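Local coordinates for protein 6-phosphogluconolactonase (Shewanella baltica, PDB 3NWP) that probably hydrolyses 6-phosphogluconolactone to 6-phosphogluconate, the second step of the oxidative pentose phosphate pathway, at residues S57-I68 against L92-R103. Numbering follows the deposited sequence.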
loop_
_atom_site.group_PDB
_atom_site.type_symbol
_atom_site.label_atom_id
_atom_site.label_comp_id
_atom_site.label_asym_id
_atom_site.label_seq_id
_atom_site.Cartn_x
_atom_site.Cartn_y
_atom_site.Cartn_z
ATOM N N SER A 57 9.529 8.587 -9.625
ATOM C CA SER A 57 10.837 8.161 -10.039
ATOM C C SER A 57 11.724 9.335 -10.447
ATOM O O SER A 57 12.945 9.186 -10.396
ATOM C CB SER A 57 10.777 7.130 -11.149
ATOM O OG SER A 57 10.595 7.724 -12.428
HETATM N N MSE A 58 11.136 10.445 -10.873
HETATM C CA MSE A 58 11.921 11.593 -11.316
HETATM C C MSE A 58 12.201 12.616 -10.201
HETATM O O MSE A 58 13.044 13.515 -10.398
HETATM C CB MSE A 58 11.256 12.265 -12.531
HETATM C CG MSE A 58 11.422 11.481 -13.818
HETATM SE SE MSE A 58 13.235 11.493 -14.443
HETATM C CE MSE A 58 13.158 13.114 -15.519
ATOM N N LYS A 59 11.545 12.483 -9.027
ATOM C CA LYS A 59 11.720 13.453 -7.935
ATOM C C LYS A 59 13.163 13.423 -7.404
ATOM O O LYS A 59 13.706 12.338 -7.176
ATOM C CB LYS A 59 10.725 13.187 -6.807
ATOM C CG LYS A 59 9.262 13.446 -7.170
ATOM C CD LYS A 59 8.994 14.918 -7.350
ATOM C CE LYS A 59 7.547 15.202 -7.785
ATOM N NZ LYS A 59 7.363 16.677 -7.984
ATOM N N SER A 60 13.753 14.607 -7.208
ATOM C CA SER A 60 15.110 14.731 -6.717
ATOM C C SER A 60 15.138 14.768 -5.182
ATOM O O SER A 60 15.024 15.815 -4.557
ATOM C CB SER A 60 15.764 16.015 -7.267
ATOM O OG SER A 60 17.127 16.109 -6.844
ATOM N N ILE A 61 15.088 13.567 -4.611
ATOM C CA ILE A 61 15.264 13.372 -3.167
ATOM C C ILE A 61 16.352 12.307 -3.002
ATOM O O ILE A 61 16.810 11.682 -3.996
ATOM C CB ILE A 61 13.922 12.939 -2.475
ATOM C CG1 ILE A 61 13.402 11.615 -3.004
ATOM C CG2 ILE A 61 12.857 14.068 -2.615
ATOM C CD1 ILE A 61 12.305 10.900 -2.052
ATOM N N ASP A 62 16.723 12.093 -1.727
ATOM C CA ASP A 62 17.761 11.135 -1.359
ATOM C C ASP A 62 17.215 9.692 -1.438
ATOM O O ASP A 62 17.160 8.975 -0.431
ATOM C CB ASP A 62 18.292 11.467 0.046
ATOM C CG ASP A 62 19.060 12.743 0.137
ATOM O OD1 ASP A 62 19.723 13.172 -0.845
ATOM O OD2 ASP A 62 19.098 13.384 1.236
ATOM N N TRP A 63 16.866 9.219 -2.640
ATOM C CA TRP A 63 16.296 7.903 -2.869
ATOM C C TRP A 63 17.106 6.723 -2.330
ATOM O O TRP A 63 16.545 5.695 -1.972
ATOM C CB TRP A 63 15.956 7.643 -4.336
ATOM C CG TRP A 63 14.706 8.334 -4.850
ATOM C CD1 TRP A 63 14.650 9.368 -5.729
ATOM C CD2 TRP A 63 13.342 8.043 -4.486
ATOM N NE1 TRP A 63 13.339 9.722 -5.961
ATOM C CE2 TRP A 63 12.520 8.924 -5.200
ATOM C CE3 TRP A 63 12.750 7.105 -3.639
ATOM C CZ2 TRP A 63 11.141 8.885 -5.089
ATOM C CZ3 TRP A 63 11.373 7.072 -3.516
ATOM C CH2 TRP A 63 10.576 7.971 -4.225
ATOM N N SER A 64 18.439 6.903 -2.323
ATOM C CA SER A 64 19.309 5.833 -1.844
ATOM C C SER A 64 19.202 5.597 -0.340
ATOM O O SER A 64 19.645 4.567 0.169
ATOM C CB SER A 64 20.792 6.065 -2.285
ATOM O OG SER A 64 21.349 7.236 -1.699
ATOM N N ASP A 65 18.579 6.526 0.356
ATOM C CA ASP A 65 18.333 6.437 1.782
ATOM C C ASP A 65 16.844 6.092 2.019
ATOM O O ASP A 65 16.391 6.194 3.165
ATOM C CB ASP A 65 18.682 7.726 2.469
ATOM C CG ASP A 65 20.178 8.053 2.356
ATOM O OD1 ASP A 65 20.950 7.141 2.694
ATOM O OD2 ASP A 65 20.524 9.189 1.992
ATOM N N VAL A 66 16.135 5.651 0.978
ATOM C CA VAL A 66 14.689 5.267 1.104
ATOM C C VAL A 66 14.583 3.785 0.888
ATOM O O VAL A 66 15.028 3.247 -0.165
ATOM C CB VAL A 66 13.785 6.032 0.113
ATOM C CG1 VAL A 66 12.290 5.554 0.280
ATOM C CG2 VAL A 66 13.944 7.547 0.258
ATOM N N TYR A 67 13.977 3.084 1.854
ATOM C CA TYR A 67 13.655 1.680 1.758
ATOM C C TYR A 67 12.238 1.538 1.265
ATOM O O TYR A 67 11.345 2.231 1.762
ATOM C CB TYR A 67 13.779 1.012 3.126
ATOM C CG TYR A 67 15.166 0.861 3.641
ATOM C CD1 TYR A 67 15.832 1.921 4.204
ATOM C CD2 TYR A 67 15.753 -0.404 3.691
ATOM C CE1 TYR A 67 17.129 1.766 4.726
ATOM C CE2 TYR A 67 17.032 -0.569 4.216
ATOM C CZ TYR A 67 17.707 0.528 4.721
ATOM O OH TYR A 67 18.975 0.407 5.247
ATOM N N ILE A 68 12.007 0.684 0.258
ATOM C CA ILE A 68 10.697 0.541 -0.334
ATOM C C ILE A 68 10.243 -0.902 -0.329
ATOM O O ILE A 68 11.028 -1.809 -0.564
ATOM C CB ILE A 68 10.685 1.024 -1.788
ATOM C CG1 ILE A 68 11.241 2.448 -1.908
ATOM C CG2 ILE A 68 9.247 0.925 -2.337
ATOM C CD1 ILE A 68 11.307 2.996 -3.363
ATOM N N LEU A 92 8.539 2.331 -10.922
ATOM C CA LEU A 92 9.037 3.156 -9.829
ATOM C C LEU A 92 10.576 3.169 -9.735
ATOM O O LEU A 92 11.169 4.208 -9.508
ATOM C CB LEU A 92 8.384 2.739 -8.489
ATOM C CG LEU A 92 8.818 3.511 -7.233
ATOM C CD1 LEU A 92 8.423 4.982 -7.407
ATOM C CD2 LEU A 92 8.113 2.921 -5.968
ATOM N N LEU A 93 11.198 1.987 -9.850
ATOM C CA LEU A 93 12.622 1.841 -9.560
ATOM C C LEU A 93 13.401 2.165 -10.848
ATOM O O LEU A 93 14.092 1.305 -11.454
ATOM C CB LEU A 93 12.911 0.441 -9.090
ATOM C CG LEU A 93 12.187 0.004 -7.833
ATOM C CD1 LEU A 93 12.722 -1.392 -7.430
ATOM C CD2 LEU A 93 12.416 0.993 -6.662
ATOM N N GLN A 94 13.196 3.394 -11.284
ATOM C CA GLN A 94 13.733 3.915 -12.560
ATOM C C GLN A 94 14.222 5.341 -12.292
ATOM O O GLN A 94 13.902 5.955 -11.274
ATOM C CB GLN A 94 12.626 3.937 -13.604
ATOM C CG GLN A 94 12.038 2.550 -13.971
ATOM C CD GLN A 94 13.023 1.664 -14.700
ATOM O OE1 GLN A 94 13.890 2.155 -15.421
ATOM N NE2 GLN A 94 12.929 0.367 -14.497
ATOM N N ASN A 95 15.026 5.913 -13.191
ATOM C CA ASN A 95 15.389 7.324 -13.014
ATOM C C ASN A 95 16.051 7.570 -11.646
ATOM O O ASN A 95 16.940 6.796 -11.274
ATOM C CB ASN A 95 14.186 8.209 -13.342
ATOM C CG ASN A 95 13.612 7.888 -14.716
ATOM O OD1 ASN A 95 14.378 7.822 -15.695
ATOM N ND2 ASN A 95 12.312 7.633 -14.804
ATOM N N ARG A 96 15.692 8.650 -10.942
ATOM C CA ARG A 96 16.351 8.988 -9.688
ATOM C C ARG A 96 16.076 7.920 -8.646
ATOM O O ARG A 96 16.868 7.696 -7.746
ATOM C CB ARG A 96 15.973 10.381 -9.231
ATOM C CG ARG A 96 16.375 11.488 -10.251
ATOM C CD ARG A 96 16.213 12.891 -9.745
ATOM N NE ARG A 96 16.925 13.864 -10.614
ATOM C CZ ARG A 96 16.383 14.599 -11.584
ATOM N NH1 ARG A 96 15.081 14.559 -11.876
ATOM N NH2 ARG A 96 17.166 15.409 -12.277
ATOM N N ALA A 97 14.932 7.266 -8.758
ATOM C CA ALA A 97 14.597 6.224 -7.764
ATOM C C ALA A 97 15.217 4.843 -8.018
ATOM O O ALA A 97 15.014 3.934 -7.218
ATOM C CB ALA A 97 13.068 6.131 -7.632
ATOM N N SER A 98 15.921 4.714 -9.134
ATOM C CA SER A 98 16.866 3.661 -9.340
ATOM C C SER A 98 17.639 3.434 -8.069
ATOM O O SER A 98 17.993 2.310 -7.788
ATOM C CB SER A 98 17.884 4.045 -10.431
ATOM O OG SER A 98 17.250 4.303 -11.663
ATOM N N ASN A 99 17.942 4.551 -7.364
ATOM C CA ASN A 99 18.859 4.542 -6.261
ATOM C C ASN A 99 18.285 3.981 -4.917
ATOM O O ASN A 99 19.002 3.634 -3.961
ATOM C CB ASN A 99 19.401 5.982 -6.080
ATOM C CG ASN A 99 20.282 6.435 -7.213
ATOM O OD1 ASN A 99 21.394 5.930 -7.403
ATOM N ND2 ASN A 99 19.807 7.409 -7.977
ATOM N N ALA A 100 16.957 3.865 -4.868
ATOM C CA ALA A 100 16.304 3.399 -3.662
ATOM C C ALA A 100 16.579 1.943 -3.336
ATOM O O ALA A 100 17.046 1.174 -4.198
ATOM C CB ALA A 100 14.800 3.652 -3.752
ATOM N N LYS A 101 16.289 1.574 -2.090
ATOM C CA LYS A 101 16.525 0.212 -1.590
ATOM C C LYS A 101 15.217 -0.574 -1.455
ATOM O O LYS A 101 14.560 -0.517 -0.427
ATOM C CB LYS A 101 17.184 0.277 -0.200
ATOM C CG LYS A 101 18.630 0.774 -0.158
ATOM C CD LYS A 101 19.149 0.898 1.302
ATOM C CE LYS A 101 20.688 1.011 1.375
ATOM N NZ LYS A 101 21.220 2.133 0.536
ATOM N N PHE A 102 14.873 -1.335 -2.486
ATOM C CA PHE A 102 13.607 -2.049 -2.611
ATOM C C PHE A 102 13.749 -3.500 -2.127
ATOM O O PHE A 102 14.741 -4.183 -2.441
ATOM C CB PHE A 102 13.130 -2.055 -4.060
ATOM C CG PHE A 102 11.923 -2.897 -4.288
ATOM C CD1 PHE A 102 10.676 -2.454 -3.918
ATOM C CD2 PHE A 102 12.012 -4.166 -4.827
ATOM C CE1 PHE A 102 9.541 -3.232 -4.093
ATOM C CE2 PHE A 102 10.854 -4.957 -5.004
ATOM C CZ PHE A 102 9.633 -4.486 -4.679
ATOM N N ARG A 103 12.754 -3.980 -1.381
ATOM C CA ARG A 103 12.633 -5.397 -1.056
ATOM C C ARG A 103 11.236 -5.865 -1.353
ATOM O O ARG A 103 10.274 -5.267 -0.852
ATOM C CB ARG A 103 12.917 -5.612 0.424
ATOM C CG ARG A 103 12.971 -7.112 0.793
ATOM C CD ARG A 103 14.347 -7.668 0.627
ATOM N NE ARG A 103 15.175 -7.240 1.743
ATOM C CZ ARG A 103 16.464 -7.527 1.880
ATOM N NH1 ARG A 103 17.103 -8.239 0.953
ATOM N NH2 ARG A 103 17.116 -7.086 2.951
#
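Y67 and I68 pair in parallel with K101 and F102: K101 N bonds to V66 O, I68 N to K101 O and R103 N to I68 O. On one face of this short pairing K101, in the conformer described, lies alongside Y67, its CD over one face of the Y67 ring and offset toward the rim, a CH-pi contact 4.0 Å from the centroid. Beyond CG the K101 chain is extended up to chi4 (55°), where a bend brings NZ to S64 O at 2.9 Å. On the other face I68 CD1 meets A100 CB at 3.6 Å and the CD2 methyls of L92 and L93, while I68 CG2 comes to the edge of the F102 ring, in its plane. These strands are the two ends of a beta-alpha-beta unit, strand 66-74, helix 84-91 and strand 101-102, with F102 packing on that helix; K101 and F102 add a short parallel strand beside 66-74 in a mixed sheet. Farther from the sheet, W63 is sandwiched: A97 CB sits over one face, 3.7 Å from the five-membered ring centroid, and I61 CD1 over the opposite face. W63 NE1 donates to K59 O, a bent bond that, with the two packed faces, restrains the indole's rotation. A leucine in place of W63 would probably leave K59 O without this donor and open a gap between A97 and I61. At the end of helix 50-58, S57 O accepts from A97 N and, weakly, from R96 N. N95 ND2 gives S57 OG an almost straight bond of 2.9 Å (177°), in the amide plane; that hydroxyl also bonds to Q54 O. R96, extended from CG to NE, places NH1 2.7 Å from M58 O, in the carbonyl plane, with S60 CB over one face of its guanidinium.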